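Local coordinates for Rna-directed RNA polymerase (Infectious pancreatic necrosis virus, PDB 3ZED), which probably copies the viral RNA genome as an RNA-directed RNA polymerase, found both free and covalently attached to that RNA, at residues Val29-Arg34 / Leu127-Thr132; Asp91-Pro96 / Thr259-Leu264; Ala417-Leu422 / Asn473-Leu478; Gly544-Pro549 / Pro674-Thr679. All blocks are in the same frame, centred on the assembly; numbering follows the deposited sequence.

Contact 1: Val29-Arg34 / Leu127-Thr132; sequences VLIPKR and LLKQLT
Leu30 and Thr132 reach toward each other tip to tip, CD1 of the leucine lying 3.3 Å from OG1 of the threonine. That hydroxyl stands close to the backbone N of its own residue (chi1 -52°), a position from which it bonds back into the helix and reaches Leu128 O at 2.8 Å. This bond probably fixes the rotation of the hydroxyl that Leu30 CD1 meets. Leu128 O also accepts a bond from Thr132 N, the two donors arriving from opposite faces of the carbonyl plane. One turn earlier, Leu128 swings its CG away from the backbone N (chi1 175°) and offers CD2 to the loop, where it meets Pro32 CD end to end at 3.8 Å and lies equally close to Leu30 O. The Ile31 side chain crosses the extended Lys129 chain at about a right angle, with CD1 3.9 Å from Lys129 CG and CE; the contact runs along the aliphatic part of the lysine. Leu128 also packs on Leu147 and Pro32 on Ile154, both of helix 143-156, whose Arg151 binds Leu30 O. This is apolar packing of an irregular N-terminal segment against one flank of helix 125-137, at the protein surface.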
loop_
_atom_site.group_PDB
_atom_site.type_symbol
_atom_site.label_atom_id
_atom_site.label_comp_id
_atom_site.label_asym_id
_atom_site.label_seq_id
_atom_site.Cartn_x
_atom_site.Cartn_y
_atom_site.Cartn_z
ATOM N N VAL B 29 17.463 -31.785 -19.977
ATOM C CA VAL B 29 17.386 -30.718 -20.971
ATOM C C VAL B 29 16.009 -30.032 -20.822
ATOM O O VAL B 29 15.947 -28.794 -20.848
ATOM C CB VAL B 29 17.676 -31.182 -22.416
ATOM C CG1 VAL B 29 18.046 -29.999 -23.304
ATOM C CG2 VAL B 29 18.785 -32.231 -22.448
ATOM N N LEU B 30 14.920 -30.821 -20.604
ATOM C CA LEU B 30 13.582 -30.264 -20.372
ATOM C C LEU B 30 13.595 -29.372 -19.134
ATOM O O LEU B 30 13.101 -28.244 -19.174
ATOM C CB LEU B 30 12.517 -31.377 -20.210
ATOM C CG LEU B 30 11.137 -30.934 -19.636
ATOM C CD1 LEU B 30 10.329 -30.132 -20.658
ATOM C CD2 LEU B 30 10.342 -32.120 -19.130
ATOM N N ILE B 31 14.171 -29.875 -18.036
ATOM C CA ILE B 31 14.220 -29.141 -16.777
ATOM C C ILE B 31 15.405 -28.178 -16.781
ATOM O O ILE B 31 16.550 -28.623 -16.836
ATOM C CB ILE B 31 14.265 -30.087 -15.544
ATOM C CG1 ILE B 31 13.231 -31.250 -15.617
ATOM C CG2 ILE B 31 14.198 -29.316 -14.229
ATOM C CD1 ILE B 31 11.717 -30.871 -15.732
ATOM N N PRO B 32 15.148 -26.851 -16.699
ATOM C CA PRO B 32 16.264 -25.892 -16.615
ATOM C C PRO B 32 17.040 -26.093 -15.308
ATOM O O PRO B 32 16.487 -26.609 -14.339
ATOM C CB PRO B 32 15.561 -24.527 -16.652
ATOM C CG PRO B 32 14.150 -24.821 -17.152
ATOM C CD PRO B 32 13.842 -26.163 -16.603
ATOM N N LYS B 33 18.329 -25.743 -15.288
ATOM C CA LYS B 33 19.117 -25.901 -14.063
ATOM C C LYS B 33 18.679 -24.870 -13.020
ATOM O O LYS B 33 18.279 -23.756 -13.388
ATOM C CB LYS B 33 20.622 -25.766 -14.359
ATOM N N ARG B 34 18.727 -25.253 -11.722
ATOM C CA ARG B 34 18.442 -24.349 -10.609
ATOM C C ARG B 34 19.368 -23.165 -10.691
ATOM O O ARG B 34 20.540 -23.317 -11.053
ATOM C CB ARG B 34 18.648 -25.031 -9.236
ATOM C CG ARG B 34 17.471 -25.790 -8.655
ATOM C CD ARG B 34 16.207 -24.971 -8.473
ATOM N NE ARG B 34 16.276 -23.907 -7.465
ATOM C CZ ARG B 34 15.993 -24.067 -6.174
ATOM N NH1 ARG B 34 15.693 -25.267 -5.696
ATOM N NH2 ARG B 34 16.025 -23.030 -5.350
ATOM N N LEU B 127 5.073 -29.521 -12.029
ATOM C CA LEU B 127 4.090 -28.939 -12.950
ATOM C C LEU B 127 4.653 -28.888 -14.383
ATOM O O LEU B 127 3.931 -29.240 -15.323
ATOM C CB LEU B 127 3.612 -27.546 -12.471
ATOM C CG LEU B 127 2.599 -26.792 -13.352
ATOM C CD1 LEU B 127 1.277 -27.553 -13.492
ATOM C CD2 LEU B 127 2.354 -25.411 -12.823
ATOM N N LEU B 128 5.929 -28.531 -14.556
ATOM C CA LEU B 128 6.563 -28.475 -15.883
ATOM C C LEU B 128 6.549 -29.857 -16.554
ATOM O O LEU B 128 6.303 -29.942 -17.771
ATOM C CB LEU B 128 8.024 -27.927 -15.797
ATOM C CG LEU B 128 8.848 -27.917 -17.103
ATOM C CD1 LEU B 128 8.164 -27.078 -18.181
ATOM C CD2 LEU B 128 10.243 -27.384 -16.865
ATOM N N LYS B 129 6.842 -30.927 -15.768
ATOM C CA LYS B 129 6.802 -32.314 -16.256
ATOM C C LYS B 129 5.377 -32.669 -16.701
ATOM O O LYS B 129 5.186 -33.185 -17.803
ATOM C CB LYS B 129 7.301 -33.299 -15.180
ATOM C CG LYS B 129 8.813 -33.297 -14.979
ATOM C CD LYS B 129 9.210 -33.847 -13.617
ATOM C CE LYS B 129 10.709 -33.874 -13.452
ATOM N NZ LYS B 129 11.107 -33.940 -12.024
ATOM N N GLN B 130 4.381 -32.324 -15.879
ATOM C CA GLN B 130 2.965 -32.583 -16.146
ATOM C C GLN B 130 2.480 -31.841 -17.404
ATOM O O GLN B 130 1.834 -32.446 -18.257
ATOM C CB GLN B 130 2.111 -32.212 -14.928
ATOM C CG GLN B 130 2.337 -33.122 -13.720
ATOM C CD GLN B 130 2.003 -34.571 -13.980
ATOM O OE1 GLN B 130 1.016 -34.908 -14.631
ATOM N NE2 GLN B 130 2.826 -35.463 -13.475
ATOM N N LEU B 131 2.857 -30.563 -17.556
ATOM C CA LEU B 131 2.514 -29.764 -18.736
ATOM C C LEU B 131 3.047 -30.424 -20.002
ATOM O O LEU B 131 2.312 -30.512 -20.996
ATOM C CB LEU B 131 3.064 -28.333 -18.612
ATOM C CG LEU B 131 2.424 -27.422 -17.568
ATOM C CD1 LEU B 131 3.304 -26.229 -17.319
ATOM C CD2 LEU B 131 1.002 -26.961 -17.986
ATOM N N THR B 132 4.314 -30.909 -19.972
ATOM C CA THR B 132 4.942 -31.591 -21.116
ATOM C C THR B 132 4.189 -32.894 -21.462
ATOM O O THR B 132 3.948 -33.164 -22.650
ATOM C CB THR B 132 6.421 -31.891 -20.838
ATOM O OG1 THR B 132 7.058 -30.698 -20.413
ATOM C CG2 THR B 132 7.140 -32.465 -22.056
#

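Contact 2: Asp91-Pro96 / Thr259-Leu264; sequences DTVSVP and TTAEAL
An edge strand laid across the first turn of a helix forms this contact: strand 92-98, outermost in a three-stranded antiparallel sheet, meets the start of helix 260-278, next to the predicted GTP-binding residue Tyr251. Within the short segments the axes approach to 7.7 Å, with 54° between their N-to-C directions. Val93 and Glu262 touch at the crossing, their side chains sliding past each other in opposite directions. CG2 of the valine points away from its backbone N and settles over the helix, 3.6 Å from Glu262 N and 4.0 Å from Ala261 CB. The glutamate chain bends at chi2 (86°), which brings its carboxylate up to the strand. There, in buried surroundings, a single oxygen takes two donors from one residue. Ser94 N gives a nearly straight bond to Glu262 OE2 (2.7 Å, 170°) through the anti lone pair, while the serine hydroxyl approaches from above the carboxylate plane. The strand's other edge is bonded to strand 65-72, so the glutamate acts as a polar partner on the edge facing the helix. Tyr251 touches Glu262 and gives its hydroxyl a bond with Ser94 O, tying the loop to the same point of the strand. The second, longer bond on the carboxylate runs from Ser94 OG to Glu262 OE2, at 3.1 Å.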
loop_
_atom_site.group_PDB
_atom_site.type_symbol
_atom_site.label_atom_id
_atom_site.label_comp_id
_atom_site.label_asym_id
_atom_site.label_seq_id
_atom_site.Cartn_x
_atom_site.Cartn_y
_atom_site.Cartn_z
ATOM N N ASP B 91 4.707 -9.010 31.624
ATOM C CA ASP B 91 4.829 -8.337 32.928
ATOM C C ASP B 91 5.984 -7.312 32.935
ATOM O O ASP B 91 6.009 -6.420 33.786
ATOM C CB ASP B 91 5.010 -9.367 34.059
ATOM C CG ASP B 91 6.274 -10.193 33.949
ATOM O OD1 ASP B 91 6.422 -10.921 32.940
ATOM O OD2 ASP B 91 7.120 -10.107 34.869
ATOM N N THR B 92 6.924 -7.441 31.975
ATOM C CA THR B 92 8.061 -6.535 31.815
ATOM C C THR B 92 8.078 -5.929 30.419
ATOM O O THR B 92 7.632 -6.563 29.457
ATOM C CB THR B 92 9.391 -7.233 32.104
ATOM O OG1 THR B 92 9.521 -8.383 31.266
ATOM C CG2 THR B 92 9.562 -7.601 33.572
ATOM N N VAL B 93 8.615 -4.704 30.317
ATOM C CA VAL B 93 8.733 -3.950 29.068
ATOM C C VAL B 93 10.192 -3.442 28.928
ATOM O O VAL B 93 10.742 -2.890 29.880
ATOM C CB VAL B 93 7.651 -2.819 28.986
ATOM C CG1 VAL B 93 7.856 -1.707 30.018
ATOM C CG2 VAL B 93 7.535 -2.246 27.586
ATOM N N SER B 94 10.831 -3.689 27.771
ATOM C CA SER B 94 12.208 -3.251 27.524
ATOM C C SER B 94 12.182 -1.914 26.783
ATOM O O SER B 94 11.652 -1.833 25.682
ATOM C CB SER B 94 12.989 -4.314 26.758
ATOM O OG SER B 94 12.336 -4.645 25.543
ATOM N N VAL B 95 12.690 -0.847 27.417
ATOM C CA VAL B 95 12.635 0.505 26.845
ATOM C C VAL B 95 14.039 1.147 26.713
ATOM O O VAL B 95 14.889 0.926 27.575
ATOM C CB VAL B 95 11.669 1.427 27.637
ATOM C CG1 VAL B 95 10.223 0.948 27.516
ATOM C CG2 VAL B 95 12.071 1.545 29.099
ATOM N N PRO B 96 14.293 1.938 25.635
ATOM C CA PRO B 96 15.619 2.568 25.482
ATOM C C PRO B 96 15.780 3.752 26.439
ATOM O O PRO B 96 15.494 4.892 26.077
ATOM C CB PRO B 96 15.649 2.997 24.002
ATOM C CG PRO B 96 14.328 2.574 23.401
ATOM C CD PRO B 96 13.394 2.305 24.520
ATOM N N THR B 259 6.463 -7.153 20.744
ATOM C CA THR B 259 6.717 -5.794 21.251
ATOM C C THR B 259 5.468 -4.889 21.438
ATOM O O THR B 259 5.618 -3.657 21.453
ATOM C CB THR B 259 7.688 -5.106 20.287
ATOM O OG1 THR B 259 7.110 -5.134 18.979
ATOM C CG2 THR B 259 9.065 -5.768 20.265
ATOM N N THR B 260 4.255 -5.484 21.620
ATOM C CA THR B 260 3.002 -4.729 21.807
ATOM C C THR B 260 3.129 -3.660 22.913
ATOM O O THR B 260 2.838 -2.493 22.644
ATOM C CB THR B 260 1.837 -5.675 22.091
ATOM O OG1 THR B 260 1.771 -6.621 21.022
ATOM C CG2 THR B 260 0.505 -4.941 22.227
ATOM N N ALA B 261 3.556 -4.057 24.136
ATOM C CA ALA B 261 3.700 -3.150 25.279
ATOM C C ALA B 261 4.717 -2.038 24.977
ATOM O O ALA B 261 4.418 -0.860 25.193
ATOM C CB ALA B 261 4.105 -3.921 26.525
ATOM N N GLU B 262 5.890 -2.427 24.427
ATOM C CA GLU B 262 6.996 -1.564 24.032
ATOM C C GLU B 262 6.507 -0.470 23.079
ATOM O O GLU B 262 6.752 0.713 23.329
ATOM C CB GLU B 262 8.098 -2.409 23.374
ATOM C CG GLU B 262 9.024 -3.130 24.352
ATOM C CD GLU B 262 8.640 -4.495 24.900
ATOM O OE1 GLU B 262 7.736 -5.149 24.335
ATOM O OE2 GLU B 262 9.272 -4.925 25.892
ATOM N N ALA B 263 5.742 -0.865 22.042
ATOM C CA ALA B 263 5.168 0.032 21.031
ATOM C C ALA B 263 4.254 1.073 21.667
ATOM O O ALA B 263 4.416 2.250 21.389
ATOM C CB ALA B 263 4.403 -0.769 20.005
ATOM N N LEU B 264 3.333 0.647 22.551
ATOM C CA LEU B 264 2.409 1.524 23.269
ATOM C C LEU B 264 3.177 2.517 24.119
ATOM O O LEU B 264 2.907 3.707 24.019
ATOM C CB LEU B 264 1.424 0.718 24.148
ATOM C CG LEU B 264 0.428 -0.184 23.422
ATOM C CD1 LEU B 264 -0.298 -1.088 24.402
ATOM C CD2 LEU B 264 -0.560 0.623 22.593
#

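Contact 3: Ala417-Leu422 / Asn473-Leu478; sequences AMMYYL and NAFTFL
The ring of Phe475 has Leu478 on one face, with CD1 of the leucine 4.1 Å above the plane and displaced toward the rim. Met419 and Leu422 of the facing helix meet the CE2-CZ end obliquely, Met419 from the other side of the ring plane, and Met418 CG meets the CD2-CE2 side. Leu422 comes from the opposite direction to the ring and sets CD1 3.6 Å from Phe475 CE2. Met419 crosses the phenylalanine at about a right angle in a Met-aromatic contact: its sulfur lies 4.5 Å from the ring centroid, 57° off the normal, and Met419 CE comes to 3.6 Å from Phe475 CZ. A bend at chi2 (-64°) turns the end of this methionine toward the ring, although its first bond does not point there. Met418 is folded twice along its chain; CG packs on Leu478 CB at 3.8 Å, and the methyl curls on to the backbone, with Met418 CE 3.4 Å from Leu478 O. The loop that presents Phe475 is braced by its own polar groups. Asn473 OD1 accepts Phe475 N at 2.8 Å from above its carbonyl plane, an Asx turn, and Thr476 OG1 and N both bond to Asn473 O within a type I beta turn. Phe475, at the N-cap position of helix 476-493, turns its ring against the side chains of helix 412-426, in the catalytic region. Around this buried apolar junction, helix 326-340 meets Met419 through Val335 and Phe475 through Ser336, while helix 438-452 packs on Met419 with Ala444 and Met445.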
loop_
_atom_site.group_PDB
_atom_site.type_symbol
_atom_site.label_atom_id
_atom_site.label_comp_id
_atom_site.label_asym_id
_atom_site.label_seq_id
_atom_site.Cartn_x
_atom_site.Cartn_y
_atom_site.Cartn_z
ATOM N N ALA B 417 0.004 17.320 2.222
ATOM C CA ALA B 417 -1.243 17.645 1.504
ATOM C C ALA B 417 -2.295 16.534 1.725
ATOM O O ALA B 417 -3.481 16.836 1.886
ATOM C CB ALA B 417 -0.970 17.843 0.019
ATOM N N MET B 418 -1.856 15.263 1.788
ATOM C CA MET B 418 -2.764 14.136 2.080
ATOM C C MET B 418 -3.281 14.276 3.534
ATOM O O MET B 418 -4.474 14.074 3.776
ATOM C CB MET B 418 -2.070 12.784 1.854
ATOM C CG MET B 418 -2.934 11.561 2.248
ATOM S SD MET B 418 -4.606 11.527 1.522
ATOM C CE MET B 418 -4.212 11.471 -0.263
ATOM N N MET B 419 -2.387 14.640 4.480
ATOM C CA MET B 419 -2.739 14.870 5.896
ATOM C C MET B 419 -3.761 16.003 6.011
ATOM O O MET B 419 -4.707 15.899 6.800
ATOM C CB MET B 419 -1.483 15.185 6.747
ATOM C CG MET B 419 -0.690 13.948 7.112
ATOM S SD MET B 419 -1.622 12.807 8.161
ATOM C CE MET B 419 -0.271 11.901 8.931
ATOM N N TYR B 420 -3.584 17.068 5.194
ATOM C CA TYR B 420 -4.521 18.190 5.138
ATOM C C TYR B 420 -5.915 17.673 4.721
ATOM O O TYR B 420 -6.905 17.996 5.365
ATOM C CB TYR B 420 -4.004 19.263 4.160
ATOM C CG TYR B 420 -4.976 20.402 3.949
ATOM C CD1 TYR B 420 -4.977 21.511 4.794
ATOM C CD2 TYR B 420 -5.901 20.372 2.906
ATOM C CE1 TYR B 420 -5.894 22.544 4.629
ATOM C CE2 TYR B 420 -6.826 21.399 2.734
ATOM C CZ TYR B 420 -6.811 22.490 3.592
ATOM O OH TYR B 420 -7.709 23.517 3.421
ATOM N N TYR B 421 -5.975 16.868 3.642
ATOM C CA TYR B 421 -7.215 16.302 3.111
ATOM C C TYR B 421 -7.919 15.406 4.143
ATOM O O TYR B 421 -9.125 15.549 4.343
ATOM C CB TYR B 421 -6.934 15.521 1.819
ATOM C CG TYR B 421 -8.172 14.901 1.212
ATOM C CD1 TYR B 421 -9.195 15.694 0.703
ATOM C CD2 TYR B 421 -8.318 13.521 1.145
ATOM C CE1 TYR B 421 -10.346 15.130 0.162
ATOM C CE2 TYR B 421 -9.461 12.942 0.596
ATOM C CZ TYR B 421 -10.479 13.751 0.118
ATOM O OH TYR B 421 -11.590 13.189 -0.445
ATOM N N LEU B 422 -7.171 14.528 4.829
ATOM C CA LEU B 422 -7.737 13.639 5.846
ATOM C C LEU B 422 -8.273 14.412 7.061
ATOM O O LEU B 422 -9.340 14.079 7.564
ATOM C CB LEU B 422 -6.691 12.613 6.314
ATOM C CG LEU B 422 -6.201 11.550 5.282
ATOM C CD1 LEU B 422 -5.114 10.702 5.880
ATOM C CD2 LEU B 422 -7.329 10.619 4.840
ATOM N N ASN B 473 5.183 1.967 4.197
ATOM C CA ASN B 473 4.671 2.785 5.297
ATOM C C ASN B 473 3.134 2.884 5.163
ATOM O O ASN B 473 2.596 2.660 4.077
ATOM C CB ASN B 473 5.360 4.176 5.364
ATOM C CG ASN B 473 4.709 5.290 4.562
ATOM O OD1 ASN B 473 3.750 5.926 4.993
ATOM N ND2 ASN B 473 5.240 5.578 3.400
ATOM N N ALA B 474 2.431 3.197 6.269
ATOM C CA ALA B 474 0.966 3.281 6.359
ATOM C C ALA B 474 0.338 4.205 5.288
ATOM O O ALA B 474 -0.785 3.959 4.863
ATOM C CB ALA B 474 0.570 3.749 7.747
ATOM N N PHE B 475 1.062 5.227 4.831
ATOM C CA PHE B 475 0.541 6.176 3.835
ATOM C C PHE B 475 1.008 5.877 2.399
ATOM O O PHE B 475 0.767 6.704 1.520
ATOM C CB PHE B 475 0.918 7.620 4.241
ATOM C CG PHE B 475 -0.074 8.266 5.204
ATOM C CD1 PHE B 475 -0.394 7.660 6.418
ATOM C CD2 PHE B 475 -0.690 9.468 4.888
ATOM C CE1 PHE B 475 -1.331 8.237 7.288
ATOM C CE2 PHE B 475 -1.614 10.049 5.760
ATOM C CZ PHE B 475 -1.931 9.428 6.951
ATOM N N THR B 476 1.613 4.693 2.135
ATOM C CA THR B 476 2.135 4.368 0.797
ATOM C C THR B 476 1.046 4.565 -0.305
ATOM O O THR B 476 1.262 5.352 -1.242
ATOM C CB THR B 476 2.773 2.955 0.744
ATOM O OG1 THR B 476 3.866 2.892 1.675
ATOM C CG2 THR B 476 3.304 2.613 -0.660
ATOM N N PHE B 477 -0.098 3.871 -0.174
ATOM C CA PHE B 477 -1.216 3.957 -1.136
ATOM C C PHE B 477 -1.701 5.405 -1.302
ATOM O O PHE B 477 -1.859 5.872 -2.438
ATOM C CB PHE B 477 -2.413 3.060 -0.696
ATOM C CG PHE B 477 -3.656 3.261 -1.551
ATOM C CD1 PHE B 477 -4.555 4.294 -1.276
ATOM C CD2 PHE B 477 -3.917 2.429 -2.636
ATOM C CE1 PHE B 477 -5.652 4.532 -2.113
ATOM C CE2 PHE B 477 -5.024 2.661 -3.469
ATOM C CZ PHE B 477 -5.872 3.713 -3.209
ATOM N N LEU B 478 -1.991 6.083 -0.159
ATOM C CA LEU B 478 -2.548 7.440 -0.135
ATOM C C LEU B 478 -1.642 8.460 -0.817
ATOM O O LEU B 478 -2.115 9.234 -1.644
ATOM C CB LEU B 478 -2.866 7.893 1.317
ATOM C CG LEU B 478 -3.995 7.141 2.024
ATOM C CD1 LEU B 478 -4.065 7.498 3.489
ATOM C CD2 LEU B 478 -5.326 7.388 1.351
#

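Contact 4: Gly544-Pro549 / Pro674-Thr679; sequences GSDLPP and PLTNQT
Asp546 and Thr676 lie side by side, pointing the same way, while the carboxylate of Asp546 and the side chain of Asn677 run obliquely past each other with their flat groups 35° apart. The aspartate stands beside its backbone N at the centre of an inverse gamma turn, and from there OD1 reaches the start of helix 677-683. Asn677 N donates to Asp546 OD1 at 2.7 Å with an N-H...O angle of 161°, meeting the oxygen from above the carboxylate plane. The same oxygen lies 3.3 Å from Asn677 CB, and the other one rests against the threonine, Asp546 OD2 being 3.8 Å from Thr676 CG2. Asn677 holds its CG anti to the backbone N (chi1 -171°), which carries the amide past the aspartate to Gly544: Asn677 ND2 is 3.5 Å from Gly544 CA. The glycine has positive phi and no side chain, so the amide packs directly on its backbone. Both ends of that amide are bonded beyond the contact, OD1 to Leu541 N and ND2 to Gln570 OE1, which fixes the rotation of the group. Thr676, at the N-cap position, is itself held by a bond from its N to Thr679 OG1, 3.2 Å long. A carboxylate from a loop more than a hundred residues earlier in the thumb region therefore serves a backbone N-H in the first turn of the helix, and its negative charge next to the positive end of the helix dipole is probably stabilising.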
loop_
_atom_site.group_PDB
_atom_site.type_symbol
_atom_site.label_atom_id
_atom_site.label_comp_id
_atom_site.label_asym_id
_atom_site.label_seq_id
_atom_site.Cartn_x
_atom_site.Cartn_y
_atom_site.Cartn_z
ATOM N N GLY B 544 -20.995 -24.793 -19.335
ATOM C CA GLY B 544 -21.067 -25.226 -17.941
ATOM C C GLY B 544 -20.469 -26.572 -17.576
ATOM O O GLY B 544 -20.689 -27.047 -16.454
ATOM N N SER B 545 -19.733 -27.216 -18.508
ATOM C CA SER B 545 -19.052 -28.472 -18.207
ATOM C C SER B 545 -17.767 -28.126 -17.418
ATOM O O SER B 545 -17.303 -26.997 -17.497
ATOM C CB SER B 545 -18.762 -29.265 -19.482
ATOM O OG SER B 545 -17.890 -28.575 -20.356
ATOM N N ASP B 546 -17.231 -29.070 -16.622
ATOM C CA ASP B 546 -16.048 -28.869 -15.778
ATOM C C ASP B 546 -14.743 -29.043 -16.559
ATOM O O ASP B 546 -13.820 -29.723 -16.101
ATOM C CB ASP B 546 -16.080 -29.823 -14.575
ATOM C CG ASP B 546 -17.216 -29.559 -13.615
ATOM O OD1 ASP B 546 -17.685 -28.412 -13.555
ATOM O OD2 ASP B 546 -17.633 -30.508 -12.915
ATOM N N LEU B 547 -14.646 -28.374 -17.710
ATOM C CA LEU B 547 -13.502 -28.510 -18.597
ATOM C C LEU B 547 -13.070 -27.185 -19.145
ATOM O O LEU B 547 -13.923 -26.328 -19.397
ATOM C CB LEU B 547 -13.843 -29.466 -19.775
ATOM C CG LEU B 547 -14.045 -30.940 -19.412
ATOM C CD1 LEU B 547 -14.901 -31.652 -20.421
ATOM C CD2 LEU B 547 -12.718 -31.634 -19.132
ATOM N N PRO B 548 -11.748 -26.990 -19.378
ATOM C CA PRO B 548 -11.315 -25.731 -19.992
ATOM C C PRO B 548 -11.772 -25.690 -21.454
ATOM O O PRO B 548 -12.008 -26.754 -22.018
ATOM C CB PRO B 548 -9.785 -25.804 -19.884
ATOM C CG PRO B 548 -9.488 -27.299 -19.943
ATOM C CD PRO B 548 -10.604 -27.910 -19.158
ATOM N N PRO B 549 -11.916 -24.520 -22.113
ATOM C CA PRO B 549 -12.262 -24.557 -23.542
ATOM C C PRO B 549 -11.076 -25.118 -24.344
ATOM O O PRO B 549 -9.928 -24.981 -23.910
ATOM C CB PRO B 549 -12.505 -23.085 -23.874
ATOM C CG PRO B 549 -11.618 -22.334 -22.922
ATOM C CD PRO B 549 -11.647 -23.140 -21.649
ATOM N N PRO B 674 -13.164 -30.337 -4.542
ATOM C CA PRO B 674 -12.440 -29.895 -5.752
ATOM C C PRO B 674 -13.204 -28.843 -6.543
ATOM O O PRO B 674 -14.441 -28.804 -6.514
ATOM C CB PRO B 674 -12.294 -31.180 -6.584
ATOM C CG PRO B 674 -12.520 -32.293 -5.627
ATOM C CD PRO B 674 -13.451 -31.785 -4.581
ATOM N N LEU B 675 -12.456 -27.965 -7.217
ATOM C CA LEU B 675 -12.979 -26.896 -8.068
ATOM C C LEU B 675 -13.869 -27.482 -9.193
ATOM O O LEU B 675 -13.479 -28.457 -9.848
ATOM C CB LEU B 675 -11.775 -26.145 -8.679
ATOM C CG LEU B 675 -12.020 -24.814 -9.372
ATOM C CD1 LEU B 675 -10.758 -23.999 -9.362
ATOM C CD2 LEU B 675 -12.466 -24.999 -10.823
ATOM N N THR B 676 -15.044 -26.890 -9.401
ATOM C CA THR B 676 -15.985 -27.270 -10.471
ATOM C C THR B 676 -16.452 -25.988 -11.151
ATOM O O THR B 676 -16.099 -24.888 -10.699
ATOM C CB THR B 676 -17.188 -28.080 -9.936
ATOM O OG1 THR B 676 -17.937 -27.281 -9.020
ATOM C CG2 THR B 676 -16.805 -29.431 -9.324
ATOM N N ASN B 677 -17.292 -26.110 -12.190
ATOM C CA ASN B 677 -17.846 -24.929 -12.841
ATOM C C ASN B 677 -18.667 -24.063 -11.838
ATOM O O ASN B 677 -18.662 -22.848 -11.971
ATOM C CB ASN B 677 -18.708 -25.314 -14.046
ATOM C CG ASN B 677 -19.112 -24.116 -14.845
ATOM O OD1 ASN B 677 -18.278 -23.427 -15.416
ATOM N ND2 ASN B 677 -20.376 -23.769 -14.781
ATOM N N GLN B 678 -19.354 -24.680 -10.841
ATOM C CA GLN B 678 -20.145 -23.923 -9.843
ATOM C C GLN B 678 -19.259 -22.975 -9.005
ATOM O O GLN B 678 -19.712 -21.883 -8.649
ATOM C CB GLN B 678 -20.959 -24.848 -8.923
ATOM C CG GLN B 678 -22.022 -24.109 -8.070
ATOM C CD GLN B 678 -23.037 -23.346 -8.897
ATOM O OE1 GLN B 678 -23.715 -23.896 -9.785
ATOM N NE2 GLN B 678 -23.156 -22.048 -8.640
ATOM N N THR B 679 -17.995 -23.368 -8.726
ATOM C CA THR B 679 -17.037 -22.525 -8.004
ATOM C C THR B 679 -16.780 -21.228 -8.790
ATOM O O THR B 679 -16.682 -20.146 -8.204
ATOM C CB THR B 679 -15.684 -23.259 -7.784
ATOM O OG1 THR B 679 -15.896 -24.598 -7.354
ATOM C CG2 THR B 679 -14.780 -22.532 -6.817
#

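Overall arrangement
Contacts 1, 2 and 3 lie in the palm region of the sequence, contact 4 in the thumb region. Along the chain contacts 1 and 2 interleave, whereas contacts 3 and 4 follow one after the other. None touches another. Contacts 1 and 4 are closest, with centres 27 Å apart, and share helix 625-645, which packs on Leu127 and Leu131 of the first and on Pro548 and Pro674 of the second. Contacts 2 and 3, centres 28 Å apart, share helix 326-340. Contact 3 is the most central, while the centres of contacts 2 and 4 lie 52 Å apart. Helix 625-645 thus joins the surroundings of contact 1 to the thumb, and helix 326-340 joins those of contact 2 to the catalytic region.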